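Local coordinates for Nrps/pks (Streptomyces albus, PDB 4OPE), which probably catalyses decarboxylative Claisen-type carbon-carbon bond formation as a ketosynthase domain of the AT-less type I polyketide synthase that builds oxazolomycin, at residues 73-78 / 570-575; 92-97 / 203-208; 97-102 / 156-161. All blocks are in the same frame, centred on the assembly; numbering follows the deposited sequence.

Contact 1 of 3, residues 73-78 / 570-575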
loop_
_atom_site.group_PDB
_atom_site.type_symbol
_atom_site.label_atom_id
_atom_site.label_comp_id
_atom_site.label_asym_id
_atom_site.label_seq_id
_atom_site.Cartn_x
_atom_site.Cartn_y
_atom_site.Cartn_z
ATOM N N VAL A 73 8.280 7.161 -22.134
ATOM C CA VAL A 73 7.338 7.213 -21.014
ATOM C C VAL A 73 6.236 8.250 -21.165
ATOM O O VAL A 73 5.277 8.227 -20.421
ATOM C CB VAL A 73 8.032 7.486 -19.662
ATOM C CG1 VAL A 73 8.795 6.280 -19.186
ATOM C CG2 VAL A 73 8.962 8.674 -19.768
ATOM N N ALA A 74 6.360 9.165 -22.108
ATOM C CA ALA A 74 5.306 10.176 -22.337
ATOM C C ALA A 74 4.100 9.622 -23.069
ATOM O O ALA A 74 3.014 10.129 -22.918
ATOM C CB ALA A 74 5.860 11.337 -23.114
ATOM N N SER A 75 4.295 8.568 -23.835
ATOM C CA SER A 75 3.248 8.049 -24.703
ATOM C C SER A 75 2.134 7.314 -24.012
ATOM O O SER A 75 2.344 6.497 -23.144
ATOM C CB SER A 75 3.844 7.145 -25.771
ATOM O OG SER A 75 4.566 7.979 -26.651
ATOM N N PHE A 76 0.939 7.648 -24.452
ATOM C CA PHE A 76 -0.274 7.110 -23.927
ATOM C C PHE A 76 -1.341 7.141 -25.034
ATOM O O PHE A 76 -1.210 7.913 -26.009
ATOM C CB PHE A 76 -0.727 7.948 -22.731
ATOM C CG PHE A 76 -1.816 7.314 -21.928
ATOM C CD1 PHE A 76 -1.781 5.966 -21.620
ATOM C CD2 PHE A 76 -2.880 8.054 -21.524
ATOM C CE1 PHE A 76 -2.796 5.375 -20.892
ATOM C CE2 PHE A 76 -3.900 7.490 -20.769
ATOM C CZ PHE A 76 -3.849 6.143 -20.428
ATOM N N ASP A 77 -2.355 6.283 -24.868
ATOM C CA ASP A 77 -3.530 6.184 -25.727
ATOM C C ASP A 77 -4.754 6.564 -24.866
ATOM O O ASP A 77 -5.521 5.694 -24.399
ATOM C CB ASP A 77 -3.621 4.755 -26.271
ATOM C CG ASP A 77 -4.671 4.576 -27.344
ATOM O OD1 ASP A 77 -5.474 5.506 -27.523
ATOM O OD2 ASP A 77 -4.682 3.486 -28.015
ATOM N N PRO A 78 -4.939 7.874 -24.649
ATOM C CA PRO A 78 -6.002 8.343 -23.733
ATOM C C PRO A 78 -7.414 8.000 -24.237
ATOM O O PRO A 78 -8.334 7.730 -23.420
ATOM C CB PRO A 78 -5.817 9.863 -23.693
ATOM C CG PRO A 78 -4.897 10.192 -24.828
ATOM C CD PRO A 78 -4.118 8.965 -25.197
ATOM N N PHE A 570 -1.060 0.043 -28.679
ATOM C CA PHE A 570 -1.690 1.287 -28.294
ATOM C C PHE A 570 -1.185 2.444 -29.125
ATOM O O PHE A 570 -0.076 2.434 -29.627
ATOM C CB PHE A 570 -1.426 1.568 -26.821
ATOM C CG PHE A 570 -2.205 0.688 -25.907
ATOM C CD1 PHE A 570 -3.570 0.865 -25.760
ATOM C CD2 PHE A 570 -1.592 -0.340 -25.238
ATOM C CE1 PHE A 570 -4.304 0.041 -24.922
ATOM C CE2 PHE A 570 -2.307 -1.164 -24.403
ATOM C CZ PHE A 570 -3.669 -0.967 -24.221
ATOM N N ALA A 571 -2.026 3.452 -29.248
ATOM C CA ALA A 571 -1.615 4.659 -29.910
ATOM C C ALA A 571 -0.593 5.280 -29.018
ATOM O O ALA A 571 -0.705 5.139 -27.801
ATOM C CB ALA A 571 -2.785 5.612 -30.093
ATOM N N ARG A 572 0.366 5.982 -29.619
ATOM C CA ARG A 572 1.378 6.723 -28.868
ATOM C C ARG A 572 1.254 8.249 -28.995
ATOM O O ARG A 572 2.066 8.873 -29.670
ATOM C CB ARG A 572 2.757 6.276 -29.295
ATOM C CG ARG A 572 3.017 4.845 -28.919
ATOM C CD ARG A 572 4.257 4.324 -29.577
ATOM N NE ARG A 572 3.918 3.662 -30.817
ATOM C CZ ARG A 572 4.727 3.543 -31.866
ATOM N NH1 ARG A 572 5.962 4.057 -31.851
ATOM N NH2 ARG A 572 4.283 2.903 -32.950
ATOM N N GLU A 573 0.258 8.823 -28.308
ATOM C CA GLU A 573 0.119 10.270 -28.157
ATOM C C GLU A 573 0.997 10.722 -26.994
ATOM O O GLU A 573 0.933 10.157 -25.898
ATOM C CB GLU A 573 -1.325 10.692 -27.849
ATOM C CG GLU A 573 -2.413 10.080 -28.738
ATOM C CD GLU A 573 -2.288 10.456 -30.209
ATOM O OE1 GLU A 573 -2.568 9.589 -31.087
ATOM O OE2 GLU A 573 -1.913 11.629 -30.477
ATOM N N ARG A 574 1.809 11.749 -27.257
ATOM C CA ARG A 574 2.601 12.420 -26.250
ATOM C C ARG A 574 1.660 13.036 -25.209
ATOM O O ARG A 574 0.719 13.732 -25.547
ATOM C CB ARG A 574 3.477 13.456 -26.932
ATOM C CG ARG A 574 4.202 14.364 -25.980
ATOM C CD ARG A 574 5.467 14.991 -26.572
ATOM N NE ARG A 574 6.167 15.691 -25.505
ATOM C CZ ARG A 574 7.149 15.181 -24.778
ATOM N NH1 ARG A 574 7.678 15.914 -23.810
ATOM N NH2 ARG A 574 7.604 13.950 -25.000
ATOM N N CYS A 575 1.878 12.718 -23.947
ATOM C CA CYS A 575 1.161 13.354 -22.845
ATOM C C CYS A 575 2.191 13.702 -21.775
ATOM O O CYS A 575 2.591 12.882 -20.925
ATOM C CB CYS A 575 0.057 12.448 -22.274
ATOM S SG CYS A 575 -1.063 11.779 -23.536
#
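The carboxylate of D77 lies against A571, and its orientation shows how one side chain can anchor an incoming segment to a backbone N-H. A571 N donates to D77 OD2 over 2.9 Å in a nearly straight bond (171°), but reaches the oxygen from above the carboxylate plane. The methyl of A571 rests on the same group, its CB 3.5 Å from D77 CG. With CG anti to the backbone N (chi1 -171°), the carboxylate of D77 is brought beside A571 N, where OD2 also meets the edge of the F570 ring in plane, 3.6 Å from CD1. The other oxygen, OD1, accepts from F80 N, so both oxygens of the group are held.

Further along, the backbones take over. F76 and E573 form a hydrogen-bonded antiparallel pair with their side chains on one face, where F76 CB touches C575 SG at 3.9 Å; the stem of E573 runs nearly perpendicular to P78 before its carboxylate leads away. On the opposite face S75 and R574 form a non-hydrogen-bonded pair, and S75 OG, hydrogen-bonded to D72 OD2, sits 3.6 Å from R572 CB. R572 turns its guanidinium away to a salt bridge with E463. The pairing ends where C575 N donates to A74 O, and R574 NH2 comes obliquely to within 3.7 Å of A74 CB.

The result is a short two-stranded antiparallel ribbon, consistent with the way the linker that follows a modular polyketide synthase ketosynthase wraps back over the condensing domain.

Contact 2 of 3, residues 92-97 / 203-208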
loop_
_atom_site.group_PDB
_atom_site.type_symbol
_atom_site.label_atom_id
_atom_site.label_comp_id
_atom_site.label_asym_id
_atom_site.label_seq_id
_atom_site.Cartn_x
_atom_site.Cartn_y
_atom_site.Cartn_z
ATOM N N ASP A 92 0.585 11.182 -13.594
ATOM C CA ASP A 92 1.900 10.560 -13.592
ATOM C C ASP A 92 1.935 9.462 -14.623
ATOM O O ASP A 92 0.981 8.723 -14.731
ATOM C CB ASP A 92 2.125 9.938 -12.210
ATOM C CG ASP A 92 3.572 9.645 -11.920
ATOM O OD1 ASP A 92 4.229 8.924 -12.710
ATOM O OD2 ASP A 92 4.041 10.129 -10.865
ATOM N N PRO A 93 3.047 9.317 -15.361
ATOM C CA PRO A 93 3.158 8.250 -16.331
ATOM C C PRO A 93 3.105 6.858 -15.728
ATOM O O PRO A 93 2.824 5.914 -16.418
ATOM C CB PRO A 93 4.526 8.512 -16.984
ATOM C CG PRO A 93 5.218 9.441 -16.110
ATOM C CD PRO A 93 4.148 10.266 -15.502
ATOM N N GLN A 94 3.353 6.729 -14.438
ATOM C CA GLN A 94 3.188 5.446 -13.764
ATOM C C GLN A 94 1.737 4.990 -13.882
ATOM O O GLN A 94 1.489 3.843 -14.177
ATOM C CB GLN A 94 3.665 5.526 -12.302
ATOM C CG GLN A 94 5.150 5.868 -12.215
ATOM C CD GLN A 94 5.714 6.091 -10.802
ATOM O OE1 GLN A 94 6.942 6.004 -10.600
ATOM N NE2 GLN A 94 4.853 6.398 -9.846
ATOM N N GLU A 95 0.783 5.875 -13.658
ATOM C CA GLU A 95 -0.636 5.511 -13.790
ATOM C C GLU A 95 -0.987 5.096 -15.226
ATOM O O GLU A 95 -1.653 4.131 -15.468
ATOM C CB GLU A 95 -1.498 6.692 -13.370
ATOM C CG GLU A 95 -2.988 6.410 -13.275
ATOM C CD GLU A 95 -3.774 7.518 -12.550
ATOM O OE1 GLU A 95 -3.230 8.598 -12.224
ATOM O OE2 GLU A 95 -4.972 7.316 -12.310
ATOM N N ARG A 96 -0.453 5.796 -16.188
ATOM C CA ARG A 96 -0.795 5.519 -17.555
ATOM C C ARG A 96 -0.191 4.229 -18.065
ATOM O O ARG A 96 -0.833 3.437 -18.747
ATOM C CB ARG A 96 -0.294 6.655 -18.408
ATOM C CG ARG A 96 -0.765 8.038 -17.936
ATOM C CD ARG A 96 -0.312 9.088 -18.917
ATOM N NE ARG A 96 0.427 10.160 -18.285
ATOM C CZ ARG A 96 1.488 10.740 -18.812
ATOM N NH1 ARG A 96 2.028 10.320 -19.954
ATOM N NH2 ARG A 96 2.028 11.739 -18.170
ATOM N N ILE A 97 1.073 4.033 -17.746
ATOM C CA ILE A 97 1.795 2.878 -18.218
ATOM C C ILE A 97 1.263 1.613 -17.589
ATOM O O ILE A 97 1.142 0.574 -18.248
ATOM C CB ILE A 97 3.278 3.060 -17.943
ATOM C CG1 ILE A 97 3.790 4.115 -18.925
ATOM C CG2 ILE A 97 4.017 1.736 -18.088
ATOM C CD1 ILE A 97 5.258 4.421 -18.787
ATOM N N VAL A 203 5.303 -0.495 -10.559
ATOM C CA VAL A 203 5.661 0.401 -11.614
ATOM C C VAL A 203 6.561 1.449 -11.053
ATOM O O VAL A 203 6.374 1.846 -9.910
ATOM C CB VAL A 203 4.429 1.022 -12.286
ATOM C CG1 VAL A 203 3.516 1.646 -11.290
ATOM C CG2 VAL A 203 4.836 2.077 -13.297
ATOM N N ASN A 204 7.548 1.867 -11.843
ATOM C CA ASN A 204 8.426 2.933 -11.458
ATOM C C ASN A 204 8.924 3.715 -12.677
ATOM O O ASN A 204 9.488 3.129 -13.599
ATOM C CB ASN A 204 9.587 2.308 -10.727
ATOM C CG ASN A 204 10.497 3.325 -10.094
ATOM O OD1 ASN A 204 10.098 4.003 -9.147
ATOM N ND2 ASN A 204 11.747 3.402 -10.575
ATOM N N VAL A 205 8.712 5.031 -12.673
ATOM C CA VAL A 205 9.219 5.915 -13.727
ATOM C C VAL A 205 10.055 7.028 -13.162
ATOM O O VAL A 205 9.645 7.679 -12.237
ATOM C CB VAL A 205 8.084 6.563 -14.529
ATOM C CG1 VAL A 205 8.648 7.463 -15.599
ATOM C CG2 VAL A 205 7.234 5.505 -15.203
ATOM N N SER A 206 11.223 7.241 -13.752
ATOM C CA SER A 206 12.160 8.302 -13.387
ATOM C C SER A 206 11.847 9.565 -14.179
ATOM O O SER A 206 12.536 9.911 -15.159
ATOM C CB SER A 206 13.574 7.886 -13.753
ATOM O OG SER A 206 13.948 6.758 -13.009
ATOM N N SER A 207 10.816 10.243 -13.733
ATOM C CA SER A 207 10.256 11.369 -14.446
ATOM C C SER A 207 10.947 12.687 -14.127
ATOM O O SER A 207 10.859 13.600 -14.919
ATOM C CB SER A 207 8.787 11.519 -14.055
ATOM O OG SER A 207 8.719 11.880 -12.681
ATOM N N HIS A 208 11.595 12.788 -12.968
ATOM C CA HIS A 208 12.092 14.053 -12.500
ATOM C C HIS A 208 13.518 13.931 -11.976
ATOM O O HIS A 208 13.848 12.962 -11.311
ATOM C CB HIS A 208 11.169 14.515 -11.398
ATOM C CG HIS A 208 11.244 15.976 -11.093
ATOM N ND1 HIS A 208 12.297 16.530 -10.416
ATOM C CD2 HIS A 208 10.369 16.980 -11.308
ATOM C CE1 HIS A 208 12.088 17.820 -10.242
ATOM N NE2 HIS A 208 10.917 18.117 -10.768
HETATM O O HOH W 1 7.563 4.512 -8.146
HETATM O O HOH W 2 8.062 8.650 -10.007
#
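Q94 OE1, a single buried carbonyl oxygen, draws partners from the residue just past a strand and from two waters. V205 N donates to it over 2.9 Å, in the carbonyl plane and on a lone pair, with an almost linear N-H (170°). One water bridges OE1 to V205 O, donating to both. A second water stands 2.8 Å from N204 OD1 and near OE1 as well, although its protons have more acceptors nearby than they can serve. At the far end of the amide, NE2 donates to Y129 O, so both ends are engaged and the rotation of the group is fixed.

The side chain reaches this position by running extended beyond CG (chi2 175°), which lays its methylenes along the valines. Q94 CG passes V205 CG2 at 3.7 Å, the two side chains lying alongside but pointing opposite ways, while Q94 CB rests 3.8 Å from V203 CG2. P93 CG adds a contact to V205 CG1 at 4.0 Å. The backbone of Q94 is held too: its N donates to D92 OD1 at 2.9 Å, with D92 as N-cap of the helix.

Here the first turn of helix 93-108 is clamped to the end of strand 197-204 of the main mixed sheet, a helix-on-sheet layer of the N-terminal half of the thiolase fold.

Contact 3 of 3, residues 97-102 / 156-161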
loop_
_atom_site.group_PDB
_atom_site.type_symbol
_atom_site.label_atom_id
_atom_site.label_comp_id
_atom_site.label_asym_id
_atom_site.label_seq_id
_atom_site.Cartn_x
_atom_site.Cartn_y
_atom_site.Cartn_z
ATOM N N ILE A 97 1.073 4.033 -17.746
ATOM C CA ILE A 97 1.795 2.878 -18.218
ATOM C C ILE A 97 1.263 1.613 -17.589
ATOM O O ILE A 97 1.142 0.574 -18.248
ATOM C CB ILE A 97 3.278 3.060 -17.943
ATOM C CG1 ILE A 97 3.790 4.115 -18.925
ATOM C CG2 ILE A 97 4.017 1.736 -18.088
ATOM C CD1 ILE A 97 5.258 4.421 -18.787
ATOM N N PHE A 98 0.942 1.687 -16.314
ATOM C CA PHE A 98 0.390 0.535 -15.667
ATOM C C PHE A 98 -0.962 0.088 -16.280
ATOM O O PHE A 98 -1.282 -1.095 -16.305
ATOM C CB PHE A 98 0.257 0.793 -14.180
ATOM C CG PHE A 98 0.022 -0.427 -13.388
ATOM C CD1 PHE A 98 0.954 -1.443 -13.367
ATOM C CD2 PHE A 98 -1.110 -0.581 -12.678
ATOM C CE1 PHE A 98 0.744 -2.607 -12.639
ATOM C CE2 PHE A 98 -1.327 -1.748 -11.941
ATOM C CZ PHE A 98 -0.397 -2.760 -11.932
ATOM N N LEU A 99 -1.729 1.029 -16.794
ATOM C CA LEU A 99 -2.953 0.671 -17.464
ATOM C C LEU A 99 -2.671 -0.163 -18.703
ATOM O O LEU A 99 -3.290 -1.219 -18.929
ATOM C CB LEU A 99 -3.706 1.903 -17.880
ATOM C CG LEU A 99 -4.703 2.461 -16.906
ATOM C CD1 LEU A 99 -5.068 3.828 -17.431
ATOM C CD2 LEU A 99 -5.943 1.588 -16.793
ATOM N N GLN A 100 -1.715 0.279 -19.503
ATOM C CA GLN A 100 -1.346 -0.513 -20.666
ATOM C C GLN A 100 -0.765 -1.874 -20.256
ATOM O O GLN A 100 -1.081 -2.887 -20.877
ATOM C CB GLN A 100 -0.432 0.270 -21.590
ATOM C CG GLN A 100 -1.090 1.590 -22.059
ATOM C CD GLN A 100 -0.166 2.441 -22.946
ATOM O OE1 GLN A 100 1.020 2.354 -22.828
ATOM N NE2 GLN A 100 -0.723 3.290 -23.787
ATOM N N THR A 101 0.031 -1.907 -19.190
ATOM C CA THR A 101 0.580 -3.150 -18.692
ATOM C C THR A 101 -0.518 -4.111 -18.315
ATOM O O THR A 101 -0.507 -5.272 -18.700
ATOM C CB THR A 101 1.465 -2.867 -17.481
ATOM O OG1 THR A 101 2.578 -2.072 -17.913
ATOM C CG2 THR A 101 1.940 -4.143 -16.814
ATOM N N VAL A 102 -1.527 -3.645 -17.615
ATOM C CA VAL A 102 -2.601 -4.569 -17.239
ATOM C C VAL A 102 -3.326 -5.098 -18.453
ATOM O O VAL A 102 -3.644 -6.291 -18.529
ATOM C CB VAL A 102 -3.566 -3.969 -16.226
ATOM C CG1 VAL A 102 -4.690 -4.942 -15.929
ATOM C CG2 VAL A 102 -2.792 -3.677 -14.950
ATOM N N ALA A 156 -3.961 2.028 -8.768
ATOM C CA ALA A 156 -4.737 0.811 -8.647
ATOM C C ALA A 156 -6.205 1.039 -9.052
ATOM O O ALA A 156 -6.780 0.254 -9.810
ATOM C CB ALA A 156 -4.644 0.264 -7.260
ATOM N N ASN A 157 -6.797 2.119 -8.543
ATOM C CA ASN A 157 -8.236 2.397 -8.705
ATOM C C ASN A 157 -8.632 2.577 -10.174
ATOM O O ASN A 157 -9.648 2.078 -10.626
ATOM C CB ASN A 157 -8.609 3.678 -7.967
ATOM C CG ASN A 157 -8.559 3.552 -6.479
ATOM O OD1 ASN A 157 -8.583 4.551 -5.800
ATOM N ND2 ASN A 157 -8.499 2.354 -5.962
ATOM N N ARG A 158 -7.800 3.290 -10.908
ATOM C CA ARG A 158 -8.042 3.455 -12.302
ATOM C C ARG A 158 -8.018 2.103 -13.058
ATOM O O ARG A 158 -8.883 1.816 -13.904
ATOM C CB ARG A 158 -7.046 4.435 -12.874
ATOM C CG ARG A 158 -7.377 4.854 -14.307
ATOM C CD ARG A 158 -6.882 6.262 -14.588
ATOM N NE ARG A 158 -7.992 7.193 -14.611
ATOM C CZ ARG A 158 -7.955 8.468 -14.234
ATOM N NH1 ARG A 158 -6.866 9.038 -13.761
ATOM N NH2 ARG A 158 -9.050 9.186 -14.328
ATOM N N VAL A 159 -7.073 1.251 -12.746
ATOM C CA VAL A 159 -7.150 -0.117 -13.271
ATOM C C VAL A 159 -8.479 -0.814 -12.861
ATOM O O VAL A 159 -9.217 -1.389 -13.704
ATOM C CB VAL A 159 -5.915 -0.921 -12.848
ATOM C CG1 VAL A 159 -6.118 -2.412 -13.067
ATOM C CG2 VAL A 159 -4.754 -0.449 -13.673
ATOM N N SER A 160 -8.797 -0.745 -11.578
ATOM C CA SER A 160 -9.997 -1.402 -11.116
ATOM C C SER A 160 -11.268 -0.895 -11.859
ATOM O O SER A 160 -12.151 -1.674 -12.201
ATOM C CB SER A 160 -10.133 -1.276 -9.594
ATOM O OG SER A 160 -9.166 -2.086 -8.930
ATOM N N TYR A 161 -11.317 0.403 -12.132
ATOM C CA TYR A 161 -12.455 1.018 -12.746
ATOM C C TYR A 161 -12.599 0.553 -14.188
ATOM O O TYR A 161 -13.625 0.022 -14.588
ATOM C CB TYR A 161 -12.286 2.507 -12.715
ATOM C CG TYR A 161 -13.212 3.207 -13.633
ATOM C CD1 TYR A 161 -14.581 3.268 -13.342
ATOM C CD2 TYR A 161 -12.743 3.825 -14.780
ATOM C CE1 TYR A 161 -15.463 3.923 -14.175
ATOM C CE2 TYR A 161 -13.612 4.458 -15.645
ATOM C CZ TYR A 161 -14.977 4.511 -15.346
ATOM O OH TYR A 161 -15.860 5.169 -16.187
#
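Helices 97-102 and 156-161 run in broadly the same direction, their axes 9.7 Å apart at closest approach and crossing at -41°, with L99 and V159 the nearest pair by CA atoms. Both belong to the N-terminal half of the thiolase fold, where F98 and V159 also lean on strand 121-126. The second helix faces the dimer partner as well: N157 ND2 bonds to S427 OG of the second subunit.

V159 carries the interface, touched by three side chains of the other helix. Its CG2 lies 3.8 Å from F98 CD2, an oblique approach with the two side chains nearly perpendicular. The two methyls of L99 divide their contacts: CD2 meets V159 CG2 at 3.9 Å, while CD1 touches the aliphatic R158 CG at 4.0 Å. Cutting L99 back to an alanine is likely to open a gap beside V159 and leave the R158 stem freer to move. Beyond that stem, R158 NH1 forms a salt bridge with E95 OE2. V102 meets V159 tip to tip. Its CG2, set beside the backbone N while CG1 is anti to it (chi1 177°), does double duty, standing 4.0 Å from V159 CG2 and 3.8 Å over one face of the F98 ring, displaced from its centre.

Helix 93-108 shows how one element can organise several layers of a fold. Contacts 2 and 3 both use it, sharing I97, with centres about 12 Å apart, and the E95-R158 salt bridge joins them directly. Along the chain, contact 3 is nested within the loop closed by contact 2, and both within the far longer one closed by contact 1. That outer closure, its centre about 12 Å from contact 2 and 14 Å from contact 3, brings the C-terminal part back over the same helix, where R96 and Q100 pack against it. Helix 93-108 is thus held between the main sheet, helix 152-163 and the returning C-terminal segment.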